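Local coordinates for sensor protein (Rhodopseudomonas palustris, PDB 2OOL) that probably works as a light-sensing histidine kinase, here represented by its chromophore-binding PAS-GAF portion, which carries a biliverdin-derived bilin pigment, at residues 283-288 with 293-298; 183-188 with 215-220. One frame throughout, in Å; residues are numbered along the deposited sequence.

Interaction 1: residues 283-288 with 293-298. With LBV (3-[2-[(Z)-[3-(2-carboxyethyl)-5-[(Z)-(4-ethenyl-3-methyl-5-oxidanylidene-pyrrol-2-ylidene)methyl]-4-methyl-pyrrol-1-ium -2-ylidene]methyl]-5-[(Z)-[(3E)-3-ethylidene-4-methyl-5-oxidanylidene-pyrrolidin-2-ylidene]methyl]-4-methyl-1H-pyrrol-3- yl]propanoic acid), chain C.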
ATOM      1  N   SER A 283     -11.076   4.570  15.154  1.00 53.30           N
ATOM      2  CA  SER A 283     -11.537   5.639  14.287  1.00 54.14           C
ATOM      3  C   SER A 283     -10.396   6.479  13.724  1.00 53.46           C
ATOM      4  O   SER A 283      -9.327   6.529  14.277  1.00 52.52           O
ATOM      5  CB  SER A 283     -12.627   6.482  14.992  1.00 54.57           C
ATOM      6  OG  SER A 283     -12.219   6.974  16.258  1.00 55.67           O
ATOM      7  N   ILE A 284     -10.668   7.051  12.545  1.00 53.59           N
ATOM      8  CA  ILE A 284      -9.749   7.855  11.771  1.00 52.97           C
ATOM      9  C   ILE A 284     -10.505   9.124  11.394  1.00 53.20           C
ATOM     10  O   ILE A 284     -11.625   9.080  10.834  1.00 54.40           O
ATOM     11  CB  ILE A 284      -9.297   7.138  10.475  1.00 52.96           C
ATOM     12  CG1 ILE A 284      -8.650   5.754  10.744  1.00 53.84           C
ATOM     13  CG2 ILE A 284      -8.390   8.008   9.670  1.00 52.96           C
ATOM     14  CD1 ILE A 284      -9.605   4.631  10.563  1.00 57.65           C
ATOM     15  N   SER A 285      -9.897  10.259  11.673  1.00 53.79           N
ATOM     16  CA  SER A 285     -10.448  11.597  11.359  1.00 54.47           C
ATOM     17  C   SER A 285     -10.462  11.913   9.866  1.00 54.48           C
ATOM     18  O   SER A 285      -9.582  11.493   9.120  1.00 55.47           O
ATOM     19  CB  SER A 285      -9.621  12.674  12.123  1.00 55.03           C
ATOM     20  OG  SER A 285      -9.779  12.475  13.522  1.00 57.31           O
ATOM     21  N   ILE A 286     -11.460  12.664   9.420  1.00 54.43           N
ATOM     22  CA  ILE A 286     -11.399  13.284   8.093  1.00 55.04           C
ATOM     23  C   ILE A 286     -11.337  14.773   8.319  1.00 55.16           C
ATOM     24  O   ILE A 286     -12.222  15.337   8.944  1.00 55.19           O
ATOM     25  CB  ILE A 286     -12.622  12.926   7.204  1.00 54.68           C
ATOM     26  CG1 ILE A 286     -12.736  11.404   7.055  1.00 54.92           C
ATOM     27  CG2 ILE A 286     -12.555  13.686   5.837  1.00 54.06           C
ATOM     28  CD1 ILE A 286     -14.092  10.940   6.469  1.00 53.47           C
ATOM     29  N   VAL A 287     -10.269  15.389   7.835  1.00 56.76           N
ATOM     30  CA  VAL A 287      -9.939  16.776   8.160  1.00 57.67           C
ATOM     31  C   VAL A 287      -9.819  17.622   6.904  1.00 58.86           C
ATOM     32  O   VAL A 287      -8.932  17.414   6.061  1.00 58.02           O
ATOM     33  CB  VAL A 287      -8.593  16.852   8.950  1.00 58.02           C
ATOM     34  CG1 VAL A 287      -8.114  18.309   9.176  1.00 56.24           C
ATOM     35  CG2 VAL A 287      -8.709  16.117  10.316  1.00 57.77           C
ATOM     36  N   ARG A 288     -10.688  18.619   6.805  1.00 60.65           N
ATOM     37  CA  ARG A 288     -10.680  19.550   5.679  1.00 62.10           C
ATOM     38  C   ARG A 288     -10.566  20.993   6.197  1.00 63.11           C
ATOM     39  O   ARG A 288     -11.339  21.398   7.060  1.00 62.83           O
ATOM     40  CB  ARG A 288     -11.961  19.393   4.858  1.00 61.87           C
ATOM     41  CG  ARG A 288     -12.082  18.061   4.085  1.00 63.09           C
ATOM     42  CD  ARG A 288     -12.728  18.220   2.669  1.00 63.99           C
ATOM     43  NE  ARG A 288     -11.655  18.271   1.674  1.00 65.91           N
ATOM     44  CZ  ARG A 288     -11.373  19.275   0.850  1.00 67.02           C
ATOM     45  NH1 ARG A 288     -12.130  20.371   0.772  1.00 67.47           N
ATOM     46  NH2 ARG A 288     -10.315  19.153   0.051  1.00 68.91           N
ATOM     47  N   TRP A 293     -14.184  17.210   9.436  1.00 57.37           N
ATOM     48  CA  TRP A 293     -15.315  17.067   8.529  1.00 56.38           C
ATOM     49  C   TRP A 293     -16.177  15.887   8.904  1.00 55.37           C
ATOM     50  O   TRP A 293     -17.392  15.887   8.675  1.00 54.36           O
ATOM     51  CB  TRP A 293     -14.784  16.916   7.107  1.00 56.31           C
ATOM     52  CG  TRP A 293     -15.822  16.714   6.050  1.00 56.44           C
ATOM     53  CD1 TRP A 293     -16.351  17.669   5.232  1.00 56.53           C
ATOM     54  CD2 TRP A 293     -16.424  15.464   5.649  1.00 55.44           C
ATOM     55  NE1 TRP A 293     -17.254  17.099   4.363  1.00 56.27           N
ATOM     56  CE2 TRP A 293     -17.312  15.749   4.597  1.00 56.46           C
ATOM     57  CE3 TRP A 293     -16.303  14.146   6.089  1.00 56.35           C
ATOM     58  CZ2 TRP A 293     -18.079  14.767   3.982  1.00 56.78           C
ATOM     59  CZ3 TRP A 293     -17.069  13.162   5.469  1.00 56.00           C
ATOM     60  CH2 TRP A 293     -17.933  13.483   4.422  1.00 57.22           C
ATOM     61  N   GLY A 294     -15.524  14.858   9.429  1.00 55.06           N
ATOM     62  CA  GLY A 294     -16.153  13.571   9.762  1.00 54.95           C
ATOM     63  C   GLY A 294     -15.144  12.556  10.314  1.00 54.98           C
ATOM     64  O   GLY A 294     -13.982  12.885  10.567  1.00 52.43           O
ATOM     65  N   MET A 295     -15.614  11.319  10.508  1.00 55.19           N
ATOM     66  CA  MET A 295     -14.797  10.220  11.023  1.00 56.23           C
ATOM     67  C   MET A 295     -15.170   8.908  10.332  1.00 55.90           C
ATOM     68  O   MET A 295     -16.332   8.703   9.984  1.00 55.60           O
ATOM     69  CB  MET A 295     -15.064  10.004  12.513  1.00 57.52           C
ATOM     70  CG  MET A 295     -15.024  11.219  13.368  1.00 62.80           C
ATOM     71  SD  MET A 295     -13.520  11.373  14.366  1.00 64.39           S
ATOM     72  CE  MET A 295     -14.101  10.487  15.817  1.00 67.96           C
ATOM     73  N   ILE A 296     -14.171   8.058  10.117  1.00 54.89           N
ATOM     74  CA  ILE A 296     -14.369   6.652   9.807  1.00 54.18           C
ATOM     75  C   ILE A 296     -14.332   5.940  11.138  1.00 53.15           C
ATOM     76  O   ILE A 296     -13.338   5.990  11.845  1.00 52.65           O
ATOM     77  CB  ILE A 296     -13.261   6.106   8.900  1.00 54.24           C
ATOM     78  CG1 ILE A 296     -13.144   6.990   7.658  1.00 54.35           C
ATOM     79  CG2 ILE A 296     -13.543   4.647   8.542  1.00 55.24           C
ATOM     80  CD1 ILE A 296     -12.311   6.405   6.530  1.00 54.46           C
ATOM     81  N   SER A 297     -15.467   5.360  11.514  1.00 53.52           N
ATOM     82  CA  SER A 297     -15.631   4.686  12.793  1.00 53.20           C
ATOM     83  C   SER A 297     -15.816   3.182  12.546  1.00 53.21           C
ATOM     84  O   SER A 297     -16.702   2.777  11.793  1.00 52.44           O
ATOM     85  CB  SER A 297     -16.894   5.203  13.467  1.00 53.96           C
ATOM     86  OG  SER A 297     -17.129   4.603  14.738  1.00 53.34           O
ATOM     87  N   CYS A 298     -14.970   2.389  13.193  1.00 53.37           N
ATOM     88  CA  CYS A 298     -14.854   0.960  12.988  1.00 52.93           C
ATOM     89  C   CYS A 298     -15.193   0.226  14.312  1.00 52.73           C
ATOM     90  O   CYS A 298     -14.552   0.426  15.310  1.00 51.86           O
ATOM     91  CB  CYS A 298     -13.422   0.626  12.556  1.00 53.08           C
ATOM     92  SG  CYS A 298     -12.657   1.668  11.255  1.00 55.39           S
TER
HETATM   93  C1A LBV C 400     -21.233  10.440  25.268  1.00 55.95           C
HETATM   94  C1B LBV C 400     -16.855  11.064  24.825  1.00 50.99           C
HETATM   95  O1B LBV C 400     -10.570   9.658  25.480  1.00 34.79           O
HETATM   96  C1C LBV C 400     -15.978   9.134  20.811  1.00 43.62           C
HETATM   97  O1C LBV C 400     -13.483   5.690  17.818  1.00 38.53           O
HETATM   98  C1D LBV C 400     -19.504   7.529  18.085  1.00 49.75           C
HETATM   99  C2A LBV C 400     -21.539  11.424  26.370  1.00 54.65           C
HETATM  100  C2B LBV C 400     -15.501  11.326  25.076  1.00 46.95           C
HETATM  101  O2B LBV C 400     -10.435   9.782  23.286  1.00 34.47           O
HETATM  102  C2C LBV C 400     -15.422   8.592  19.633  1.00 40.66           C
HETATM  103  O2C LBV C 400     -14.573   4.945  19.594  1.00 32.55           O
HETATM  104  C2D LBV C 400     -20.725   7.800  17.432  1.00 50.56           C
HETATM  105  C3A LBV C 400     -20.108  11.950  26.583  1.00 55.35           C
HETATM  106  C3B LBV C 400     -14.755  10.806  24.022  1.00 44.10           C
HETATM  107  C3C LBV C 400     -16.486   8.240  18.818  1.00 43.20           C
HETATM  108  C3D LBV C 400     -20.897   6.792  16.508  1.00 51.80           C
HETATM  109  C4A LBV C 400     -19.223  11.301  25.680  1.00 54.88           C
HETATM  110  C4B LBV C 400     -15.682  10.259  23.085  1.00 44.24           C
HETATM  111  C4C LBV C 400     -17.678   8.532  19.503  1.00 43.28           C
HETATM  112  C4D LBV C 400     -19.793   5.936  16.624  1.00 52.52           C
HETATM  113  CAA LBV C 400     -19.705  12.938  27.510  1.00 55.80           C
HETATM  114  CAB LBV C 400     -13.223  10.841  23.913  1.00 40.89           C
HETATM  115  CAC LBV C 400     -13.951   8.371  19.206  1.00 41.48           C
HETATM  116  CAD LBV C 400     -21.987   6.674  15.680  1.00 50.72           C
HETATM  117  CBA LBV C 400     -20.595  13.770  28.493  1.00 58.06           C
HETATM  118  CBB LBV C 400     -12.591   9.509  24.263  1.00 38.07           C
HETATM  119  CBC LBV C 400     -13.399   7.035  19.794  1.00 40.03           C
HETATM  120  CBD LBV C 400     -22.127   5.658  14.743  1.00 50.46           C
HETATM  121  CGB LBV C 400     -11.060   9.670  24.344  1.00 36.62           C
HETATM  122  CGC LBV C 400     -13.852   5.767  19.000  1.00 39.62           C
HETATM  123  CHB LBV C 400     -17.841  11.567  25.685  1.00 49.81           C
HETATM  124  CHC LBV C 400     -15.213   9.634  21.889  1.00 42.67           C
HETATM  125  CHD LBV C 400     -18.997   8.357  19.078  1.00 46.33           C
HETATM  126  CMA LBV C 400     -22.048  10.646  27.594  0.50 56.38           C
HETATM  127  CMB LBV C 400     -14.923  12.032  26.323  1.00 42.99           C
HETATM  128  CMC LBV C 400     -16.274   7.631  17.415  1.00 40.02           C
HETATM  129  CMD LBV C 400     -21.707   8.973  17.646  1.00 47.67           C
HETATM  130  N_A LBV C 400     -19.925  10.436  24.939  1.00 55.96           N
HETATM  131  O_A LBV C 400     -22.070   9.725  24.725  1.00 55.40           O
HETATM  132  N_B LBV C 400     -16.896  10.454  23.628  1.00 43.22           N
HETATM  133  N_C LBV C 400     -17.312   9.053  20.676  1.00 43.28           N
HETATM  134  N_D LBV C 400     -19.005   6.413  17.587  1.00 49.36           N
HETATM  135  O_D LBV C 400     -19.547   4.902  15.980  1.00 48.55           O
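I286 and W293 pack closely in this antiparallel hairpin. Their side chains run alongside each other in one direction: I286 CG2 is 3.8 Å from W293 CE3, and I286 CD1 packs against the neighbouring ring carbon CZ3. W293 CG stands anti to the backbone N (chi1 178°), which carries the indole alongside the isoleucine. The backbone here makes a classic beta bulge, with two residues, W293 and G294, opposite the single I286. W293 N donates to I286 O at 2.8 Å, whereas G294 N reaches the same oxygen only weakly, at 3.4 Å. In return, I286 N donates to G294 O at 2.8 Å from above the carbonyl plane, 40° out of it. With the indole placed so, a CB on G294 would run into W293 CE3. Farther along, I284 and I296 exchange two backbone hydrogen bonds. Past the bulge, toward the turn, the contact loosens: partly exposed R288 meets W293 only by CG against CB, 4.2 Å apart, and its NE bonds to T322 O. On the face shared with S285, S283, M295 and S297 line the bilin pocket. S297 OG donates to LBV O_D at 2.7 Å, while M295 bends at chi2 and chi3 to bring CE within 3.9 Å of LBV CMC. S283 OG lies beside the propionate oxygen O1C and also bonds R231; S285 OG is held by Y225 O and R231. The opposite face, with I284, I286 and I296, belongs to the GAF core: I284 and I286 rest on A318 and T322 of helix 308-332. Within the sheet, the hairpin lies between strand 181-187, beside 293-298, and strand 230-233, beside 283-288.

Interaction 2: residues 183-188 with 215-220. With LBV (3-[2-[(Z)-[3-(2-carboxyethyl)-5-[(Z)-(4-ethenyl-3-methyl-5-oxidanylidene-pyrrol-2-ylidene)methyl]-4-methyl-pyrrol-1-ium -2-ylidene]methyl]-5-[(Z)-[(3E)-3-ethylidene-4-methyl-5-oxidanylidene-pyrrolidin-2-ylidene]methyl]-4-methyl-1H-pyrrol-3- yl]propanoic acid), chain C.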
ATOM      1  N   LYS A 183     -18.211   2.647   9.425  1.00 52.75           N
ATOM      2  CA  LYS A 183     -19.166   3.741   9.147  1.00 52.80           C
ATOM      3  C   LYS A 183     -18.414   4.998   8.766  1.00 51.91           C
ATOM      4  O   LYS A 183     -17.402   5.280   9.325  1.00 52.31           O
ATOM      5  CB  LYS A 183     -20.012   4.034  10.387  1.00 53.06           C
ATOM      6  CG  LYS A 183     -20.975   2.846  10.783  1.00 52.19           C
ATOM      7  CD  LYS A 183     -21.298   2.818  12.288  1.00 53.88           C
ATOM      8  CE  LYS A 183     -20.058   2.597  13.142  1.00 56.58           C
ATOM      9  NZ  LYS A 183     -19.680   1.204  13.396  1.00 58.72           N
ATOM     10  N   VAL A 184     -18.926   5.766   7.812  1.00 51.68           N
ATOM     11  CA  VAL A 184     -18.400   7.110   7.576  1.00 51.65           C
ATOM     12  C   VAL A 184     -19.442   8.071   8.147  1.00 51.81           C
ATOM     13  O   VAL A 184     -20.609   8.031   7.784  1.00 51.63           O
ATOM     14  CB  VAL A 184     -18.134   7.381   6.108  1.00 50.58           C
ATOM     15  CG1 VAL A 184     -17.547   8.798   5.943  1.00 50.81           C
ATOM     16  CG2 VAL A 184     -17.209   6.319   5.591  1.00 50.05           C
ATOM     17  N   TYR A 185     -18.996   8.884   9.076  1.00 52.77           N
ATOM     18  CA  TYR A 185     -19.835   9.740   9.904  1.00 52.81           C
ATOM     19  C   TYR A 185     -19.457  11.163   9.541  1.00 52.87           C
ATOM     20  O   TYR A 185     -18.289  11.526   9.665  1.00 52.52           O
ATOM     21  CB  TYR A 185     -19.466   9.506  11.379  1.00 53.69           C
ATOM     22  CG  TYR A 185     -20.331  10.210  12.407  1.00 54.27           C
ATOM     23  CD1 TYR A 185     -19.834  11.271  13.173  1.00 54.20           C
ATOM     24  CD2 TYR A 185     -21.615   9.798  12.647  1.00 54.84           C
ATOM     25  CE1 TYR A 185     -20.620  11.908  14.133  1.00 52.83           C
ATOM     26  CE2 TYR A 185     -22.428  10.443  13.602  1.00 54.76           C
ATOM     27  CZ  TYR A 185     -21.910  11.491  14.359  1.00 57.39           C
ATOM     28  OH  TYR A 185     -22.742  12.131  15.301  1.00 56.43           O
ATOM     29  N   GLN A 186     -20.435  11.972   9.133  1.00 51.48           N
ATOM     30  CA  GLN A 186     -20.161  13.342   8.700  1.00 52.46           C
ATOM     31  C   GLN A 186     -20.778  14.312   9.687  1.00 51.95           C
ATOM     32  O   GLN A 186     -21.910  14.109  10.125  1.00 51.72           O
ATOM     33  CB  GLN A 186     -20.795  13.614   7.313  1.00 52.24           C
ATOM     34  CG  GLN A 186     -20.427  14.980   6.723  1.00 51.80           C
ATOM     35  CD  GLN A 186     -21.173  15.292   5.431  1.00 53.97           C
ATOM     36  OE1 GLN A 186     -20.858  16.253   4.735  1.00 58.66           O
ATOM     37  NE2 GLN A 186     -22.147  14.488   5.112  1.00 50.42           N
ATOM     38  N   PHE A 187     -20.043  15.364  10.022  1.00 52.56           N
ATOM     39  CA  PHE A 187     -20.534  16.380  10.994  1.00 52.07           C
ATOM     40  C   PHE A 187     -21.378  17.431  10.243  1.00 52.73           C
ATOM     41  O   PHE A 187     -20.998  17.851   9.129  1.00 52.09           O
ATOM     42  CB  PHE A 187     -19.362  17.042  11.716  1.00 52.21           C
ATOM     43  CG  PHE A 187     -18.700  16.161  12.791  1.00 51.28           C
ATOM     44  CD1 PHE A 187     -17.427  15.664  12.598  1.00 50.46           C
ATOM     45  CD2 PHE A 187     -19.391  15.803  13.950  1.00 47.34           C
ATOM     46  CE1 PHE A 187     -16.842  14.830  13.539  1.00 50.05           C
ATOM     47  CE2 PHE A 187     -18.818  15.009  14.903  1.00 50.41           C
ATOM     48  CZ  PHE A 187     -17.540  14.503  14.708  1.00 50.68           C
ATOM     49  N   ALA A 188     -22.540  17.766  10.822  1.00 51.65           N
ATOM     50  CA  ALA A 188     -23.329  18.981  10.505  1.00 51.88           C
ATOM     51  C   ALA A 188     -22.709  20.224  11.172  1.00 52.59           C
ATOM     52  O   ALA A 188     -21.830  20.121  12.057  1.00 52.99           O
ATOM     53  CB  ALA A 188     -24.770  18.817  11.032  1.00 50.66           C
ATOM     54  N   SER A 215     -22.984  15.973  21.603  1.00 60.26           N
ATOM     55  CA  SER A 215     -22.333  15.573  22.855  1.00 59.53           C
ATOM     56  C   SER A 215     -21.738  14.161  22.825  1.00 59.06           C
ATOM     57  O   SER A 215     -21.054  13.767  23.754  1.00 58.94           O
ATOM     58  CB  SER A 215     -23.349  15.605  23.990  1.00 59.89           C
ATOM     59  OG  SER A 215     -24.364  14.613  23.786  1.00 61.55           O
ATOM     60  N   ASP A 216     -22.065  13.363  21.813  1.00 58.31           N
ATOM     61  CA  ASP A 216     -21.459  12.038  21.700  1.00 57.61           C
ATOM     62  C   ASP A 216     -19.967  12.093  21.360  1.00 56.42           C
ATOM     63  O   ASP A 216     -19.258  11.142  21.655  1.00 55.81           O
ATOM     64  CB  ASP A 216     -22.179  11.194  20.666  1.00 57.45           C
ATOM     65  CG  ASP A 216     -23.538  10.695  21.148  1.00 59.76           C
ATOM     66  OD1 ASP A 216     -24.006  11.125  22.235  1.00 63.87           O
ATOM     67  OD2 ASP A 216     -24.148   9.867  20.423  1.00 59.89           O
ATOM     68  N   ILE A 217     -19.517  13.172  20.717  1.00 55.36           N
ATOM     69  CA  ILE A 217     -18.091  13.406  20.458  1.00 55.37           C
ATOM     70  C   ILE A 217     -17.821  14.864  20.858  1.00 55.07           C
ATOM     71  O   ILE A 217     -17.762  15.739  19.995  1.00 55.22           O
ATOM     72  CB  ILE A 217     -17.682  13.168  18.980  1.00 54.90           C
ATOM     73  CG1 ILE A 217     -18.246  11.829  18.454  1.00 56.64           C
ATOM     74  CG2 ILE A 217     -16.169  13.184  18.849  1.00 54.78           C
ATOM     75  CD1 ILE A 217     -17.870  11.485  16.986  1.00 54.88           C
ATOM     76  N   PRO A 218     -17.652  15.124  22.175  1.00 54.50           N
ATOM     77  CA  PRO A 218     -17.626  16.474  22.722  1.00 54.07           C
ATOM     78  C   PRO A 218     -16.433  17.280  22.252  1.00 53.24           C
ATOM     79  O   PRO A 218     -15.546  16.766  21.546  1.00 53.03           O
ATOM     80  CB  PRO A 218     -17.624  16.244  24.224  1.00 54.31           C
ATOM     81  CG  PRO A 218     -17.027  14.886  24.379  1.00 55.06           C
ATOM     82  CD  PRO A 218     -17.463  14.115  23.225  1.00 54.50           C
ATOM     83  N   ALA A 219     -16.444  18.557  22.613  1.00 53.08           N
ATOM     84  CA  ALA A 219     -15.555  19.573  22.025  1.00 52.88           C
ATOM     85  C   ALA A 219     -14.074  19.311  22.223  1.00 52.31           C
ATOM     86  O   ALA A 219     -13.263  19.596  21.339  1.00 52.66           O
ATOM     87  CB  ALA A 219     -15.934  21.034  22.527  1.00 51.83           C
ATOM     88  N   GLN A 220     -13.680  18.824  23.389  1.00 53.15           N
ATOM     89  CA  GLN A 220     -12.236  18.607  23.639  1.00 52.90           C
ATOM     90  C   GLN A 220     -11.755  17.371  22.838  1.00 52.44           C
ATOM     91  O   GLN A 220     -10.620  17.303  22.366  1.00 53.25           O
ATOM     92  CB  GLN A 220     -11.940  18.534  25.144  1.00 52.11           C
ATOM     93  CG  GLN A 220     -12.120  17.176  25.802  1.00 54.24           C
ATOM     94  CD  GLN A 220     -13.567  16.788  26.045  1.00 54.03           C
ATOM     95  OE1 GLN A 220     -14.413  17.016  25.205  1.00 56.78           O
ATOM     96  NE2 GLN A 220     -13.854  16.224  27.213  1.00 55.78           N
TER
HETATM   97  C1A LBV C 400     -21.233  10.440  25.268  1.00 55.95           C
HETATM   98  C1B LBV C 400     -16.855  11.064  24.825  1.00 50.99           C
HETATM   99  O1B LBV C 400     -10.570   9.658  25.480  1.00 34.79           O
HETATM  100  C1C LBV C 400     -15.978   9.134  20.811  1.00 43.62           C
HETATM  101  O1C LBV C 400     -13.483   5.690  17.818  1.00 38.53           O
HETATM  102  C1D LBV C 400     -19.504   7.529  18.085  1.00 49.75           C
HETATM  103  C2A LBV C 400     -21.539  11.424  26.370  1.00 54.65           C
HETATM  104  C2B LBV C 400     -15.501  11.326  25.076  1.00 46.95           C
HETATM  105  O2B LBV C 400     -10.435   9.782  23.286  1.00 34.47           O
HETATM  106  C2C LBV C 400     -15.422   8.592  19.633  1.00 40.66           C
HETATM  107  O2C LBV C 400     -14.573   4.945  19.594  1.00 32.55           O
HETATM  108  C2D LBV C 400     -20.725   7.800  17.432  1.00 50.56           C
HETATM  109  C3A LBV C 400     -20.108  11.950  26.583  1.00 55.35           C
HETATM  110  C3B LBV C 400     -14.755  10.806  24.022  1.00 44.10           C
HETATM  111  C3C LBV C 400     -16.486   8.240  18.818  1.00 43.20           C
HETATM  112  C3D LBV C 400     -20.897   6.792  16.508  1.00 51.80           C
HETATM  113  C4A LBV C 400     -19.223  11.301  25.680  1.00 54.88           C
HETATM  114  C4B LBV C 400     -15.682  10.259  23.085  1.00 44.24           C
HETATM  115  C4C LBV C 400     -17.678   8.532  19.503  1.00 43.28           C
HETATM  116  C4D LBV C 400     -19.793   5.936  16.624  1.00 52.52           C
HETATM  117  CAA LBV C 400     -19.705  12.938  27.510  1.00 55.80           C
HETATM  118  CAB LBV C 400     -13.223  10.841  23.913  1.00 40.89           C
HETATM  119  CAC LBV C 400     -13.951   8.371  19.206  1.00 41.48           C
HETATM  120  CAD LBV C 400     -21.987   6.674  15.680  1.00 50.72           C
HETATM  121  CBA LBV C 400     -20.595  13.770  28.493  1.00 58.06           C
HETATM  122  CBB LBV C 400     -12.591   9.509  24.263  1.00 38.07           C
HETATM  123  CBC LBV C 400     -13.399   7.035  19.794  1.00 40.03           C
HETATM  124  CBD LBV C 400     -22.127   5.658  14.743  1.00 50.46           C
HETATM  125  CGB LBV C 400     -11.060   9.670  24.344  1.00 36.62           C
HETATM  126  CGC LBV C 400     -13.852   5.767  19.000  1.00 39.62           C
HETATM  127  CHB LBV C 400     -17.841  11.567  25.685  1.00 49.81           C
HETATM  128  CHC LBV C 400     -15.213   9.634  21.889  1.00 42.67           C
HETATM  129  CHD LBV C 400     -18.997   8.357  19.078  1.00 46.33           C
HETATM  130  CMA LBV C 400     -22.048  10.646  27.594  0.50 56.38           C
HETATM  131  CMB LBV C 400     -14.923  12.032  26.323  1.00 42.99           C
HETATM  132  CMC LBV C 400     -16.274   7.631  17.415  1.00 40.02           C
HETATM  133  CMD LBV C 400     -21.707   8.973  17.646  1.00 47.67           C
HETATM  134  N_A LBV C 400     -19.925  10.436  24.939  1.00 55.96           N
HETATM  135  O_A LBV C 400     -22.070   9.725  24.725  1.00 55.40           O
HETATM  136  N_B LBV C 400     -16.896  10.454  23.628  1.00 43.22           N
HETATM  137  N_C LBV C 400     -17.312   9.053  20.676  1.00 43.28           N
HETATM  138  N_D LBV C 400     -19.005   6.413  17.587  1.00 49.36           N
HETATM  139  O_D LBV C 400     -19.547   4.902  15.980  1.00 48.55           O
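I217 meets both aromatic side chains of strand 181-187 through a single methyl group. Its CD1 lies 3.8 Å from F187 CZ and 4.0 Å from Y185 CE1, approaching both rings obliquely. Y185 and I217 pass one another heading opposite ways. With CG1 beside the backbone N (chi1 -48°) and the chain extended beyond it, the isoleucine also lays CG1 against the bilin, 3.5 Å from LBV C4C. P218 CD makes a similar apolar contact with LBV C1B. Among the aromatic contacts, Y185 CD1 lies over one face of the F187 ring, offset toward its rim, and W191 meets F187 with the ring planes at about 60°.

The polar contacts run from segment 215-220 to the chromophore. The main-chain oxygen of D216 accepts from two pyrrole nitrogens: LBV N_B at 3.2 Å and, in a weak bond, LBV N_C at 3.0 Å; both are well off straight. The D216 carboxylate lies between two ends of the bilin, OD1 3.5 Å from LBV O_A and OD2 3.8 Å from the methyl LBV CMD. With an alanine here the backbone acceptor would stay but the carboxylate would go, which would probably open a gap between the two bilin ends and take a negative charge from beside the pigment. Beyond the turn, R222 NE bonds I217 O, and A219 N bonds D29 OD1.

D216-I217-P218 matches the DIP portion of the PASDIP motif of phytochromes. The chemistry implies a division of labour: a backbone carbonyl grips the inner pyrroles, consistent with both nitrogens carrying hydrogen, while apolar packing on Y185 and F187 fits I217 between sheet and pigment.

From the N terminus, strand 181-187 comes first, and interaction 2 closes the 26-residue loop that runs from it through further strand to 215-220. The chain then follows helix 219-227 and strand 230-233, lends strand 241-244 to the seven-stranded sheet, and returns by helix 267-276 before interaction 1 closes the short turn between 283-288 and 293-298. The two contacts are in series, neither nested nor crossing. They are nevertheless joined in space: segments 183-188 and 293-298 are neighbours in the central GAF sheet, linked by probable hydrogen bonds from K183 N to S297 O and from M295 N to Y185 O. Together they tie the sheet and the loop before helix 219-227 around one bilin.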